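Side-chain contact in nitrate transport protein (Parabacteroides distasonis, PDB 3HN0), which is probably the substrate-binding component of an ABC transporter, perhaps for nitrate or a related small ligand: residues 149-154 against 234-239. Residues are numbered along the deposited sequence; the frame is centred on the assembly and turned at random.
Sequences LGEPFL and PKSIER
OE2 of E151 is gripped by two nitrogens of R239 at once, a salt bridge in which a single carboxylate oxygen serves a side-on guanidinium. R239 NE lies 2.8 Å from E151 OE2, nearly along the C-O axis of that oxygen, with an N-H...O angle of 152°. The second bond is more bent, R239 NH2 reaching the syn lone pair of E151 OE2 at 3.0 Å. E151 OE2 lies close to the guanidinium plane, where the N-H bonds of NE and NH2 both point, and the carboxylate itself is turned only 19° from that plane. A bend at chi3 (-72°) folds the arginine back over its own helix, where K235 O lies above one guanidinium face. L154 approaches the group obliquely, its CD2 3.5 Å from R239 NE, while E151 CD rests against S236 CB at 3.8 Å. The other carboxylate oxygen, OE1, is hydrogen-bonded to S155, whose hydroxyl also pairs with S236 OG. Replacing E151 by an alanine would probably leave the R239 guanidinium without its countercharge and freer to turn, and S155 OG short of one partner. An instance of side-on carboxylate-guanidinium pairing through one shared oxygen, the bridge ties the turn after strand 146-149, with its cis peptide before P152, to helix 234-240, and pairing with R239 is likely to ease the cost of burying the E151 carboxylate.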
loop_
_atom_site.group_PDB
_atom_site.type_symbol
_atom_site.label_atom_id
_atom_site.label_comp_id
_atom_site.label_asym_id
_atom_site.label_seq_id
_atom_site.Cartn_x
_atom_site.Cartn_y
_atom_site.Cartn_z
ATOM N N LEU A 149 13.857 5.139 -12.348
ATOM C CA LEU A 149 15.056 4.916 -11.515
ATOM C C LEU A 149 14.678 4.488 -10.106
ATOM O O LEU A 149 13.650 4.862 -9.597
ATOM C CB LEU A 149 15.911 6.198 -11.410
ATOM C CG LEU A 149 16.668 6.648 -12.647
ATOM C CD1 LEU A 149 17.284 8.060 -12.404
ATOM C CD2 LEU A 149 17.734 5.698 -13.114
ATOM N N GLY A 150 15.603 3.780 -9.466
ATOM C CA GLY A 150 15.595 3.526 -8.022
ATOM C C GLY A 150 16.886 4.065 -7.411
ATOM O O GLY A 150 17.736 4.594 -8.108
ATOM N N GLU A 151 17.018 3.931 -6.100
ATOM C CA GLU A 151 18.123 4.516 -5.367
ATOM C C GLU A 151 19.368 3.675 -5.494
ATOM O O GLU A 151 19.245 2.488 -5.576
ATOM C CB GLU A 151 17.718 4.647 -3.922
ATOM C CG GLU A 151 16.547 5.631 -3.730
ATOM C CD GLU A 151 16.939 7.062 -3.972
ATOM O OE1 GLU A 151 18.120 7.373 -4.305
ATOM O OE2 GLU A 151 16.058 7.900 -3.835
ATOM N N PRO A 152 20.566 4.292 -5.461
ATOM C CA PRO A 152 20.921 5.687 -5.227
ATOM C C PRO A 152 20.872 6.544 -6.498
ATOM O O PRO A 152 20.996 7.798 -6.437
ATOM C CB PRO A 152 22.368 5.570 -4.737
ATOM C CG PRO A 152 22.881 4.446 -5.439
ATOM C CD PRO A 152 21.786 3.459 -5.609
ATOM N N PHE A 153 20.637 5.897 -7.633
ATOM C CA PHE A 153 20.728 6.580 -8.940
ATOM C C PHE A 153 19.700 7.713 -9.009
ATOM O O PHE A 153 19.943 8.783 -9.580
ATOM C CB PHE A 153 20.431 5.571 -10.035
ATOM C CG PHE A 153 21.333 4.407 -9.999
ATOM C CD1 PHE A 153 22.644 4.551 -10.422
ATOM C CD2 PHE A 153 20.880 3.140 -9.500
ATOM C CE1 PHE A 153 23.523 3.461 -10.395
ATOM C CE2 PHE A 153 21.756 2.065 -9.459
ATOM C CZ PHE A 153 23.093 2.237 -9.894
ATOM N N LEU A 154 18.524 7.435 -8.475
ATOM C CA LEU A 154 17.448 8.428 -8.385
ATOM C C LEU A 154 17.939 9.709 -7.702
ATOM O O LEU A 154 17.786 10.810 -8.215
ATOM C CB LEU A 154 16.274 7.847 -7.614
ATOM C CG LEU A 154 15.024 8.713 -7.387
ATOM C CD1 LEU A 154 14.503 9.321 -8.681
ATOM C CD2 LEU A 154 13.882 7.861 -6.671
ATOM N N PRO A 234 18.754 11.302 3.750
ATOM C CA PRO A 234 17.587 10.721 4.414
ATOM C C PRO A 234 16.363 10.622 3.524
ATOM O O PRO A 234 15.621 9.668 3.658
ATOM C CB PRO A 234 17.378 11.644 5.625
ATOM C CG PRO A 234 18.768 12.068 5.937
ATOM C CD PRO A 234 19.425 12.280 4.622
ATOM N N LYS A 235 16.170 11.544 2.574
ATOM C CA LYS A 235 15.047 11.395 1.629
ATOM C C LYS A 235 15.169 10.159 0.742
ATOM O O LYS A 235 14.188 9.511 0.443
ATOM C CB LYS A 235 14.856 12.643 0.784
ATOM C CG LYS A 235 14.145 13.757 1.543
ATOM C CD LYS A 235 13.797 14.903 0.597
ATOM C CE LYS A 235 13.663 16.253 1.320
ATOM N NZ LYS A 235 12.691 16.193 2.442
ATOM N N SER A 236 16.402 9.776 0.405
ATOM C CA SER A 236 16.664 8.574 -0.375
ATOM C C SER A 236 16.173 7.369 0.424
ATOM O O SER A 236 15.505 6.499 -0.097
ATOM C CB SER A 236 18.165 8.393 -0.645
ATOM O OG SER A 236 18.795 9.607 -1.074
ATOM N N ILE A 237 16.526 7.335 1.693
ATOM C CA ILE A 237 16.077 6.215 2.550
ATOM C C ILE A 237 14.564 6.157 2.643
ATOM O O ILE A 237 13.971 5.096 2.472
ATOM C CB ILE A 237 16.747 6.276 3.913
ATOM C CG1 ILE A 237 18.227 5.931 3.720
ATOM C CG2 ILE A 237 16.079 5.286 4.880
ATOM C CD1 ILE A 237 19.003 5.791 5.019
ATOM N N GLU A 238 13.925 7.333 2.802
ATOM C CA GLU A 238 12.468 7.394 2.834
ATOM C C GLU A 238 11.832 6.793 1.590
ATOM O O GLU A 238 10.860 6.011 1.681
ATOM C CB GLU A 238 11.926 8.821 3.030
ATOM C CG GLU A 238 12.062 9.415 4.413
ATOM C CD GLU A 238 11.884 10.966 4.416
ATOM O OE1 GLU A 238 11.216 11.552 3.499
ATOM O OE2 GLU A 238 12.432 11.587 5.348
ATOM N N ARG A 239 12.373 7.133 0.414
ATOM C CA ARG A 239 11.884 6.575 -0.838
ATOM C C ARG A 239 12.044 5.054 -0.988
ATOM O O ARG A 239 11.345 4.433 -1.754
ATOM C CB ARG A 239 12.511 7.292 -2.038
ATOM C CG ARG A 239 12.023 8.732 -2.172
ATOM C CD ARG A 239 12.351 9.329 -3.527
ATOM N NE ARG A 239 13.778 9.585 -3.611
ATOM C CZ ARG A 239 14.382 10.766 -3.437
ATOM N NH1 ARG A 239 13.714 11.887 -3.134
ATOM N NH2 ARG A 239 15.685 10.826 -3.563
#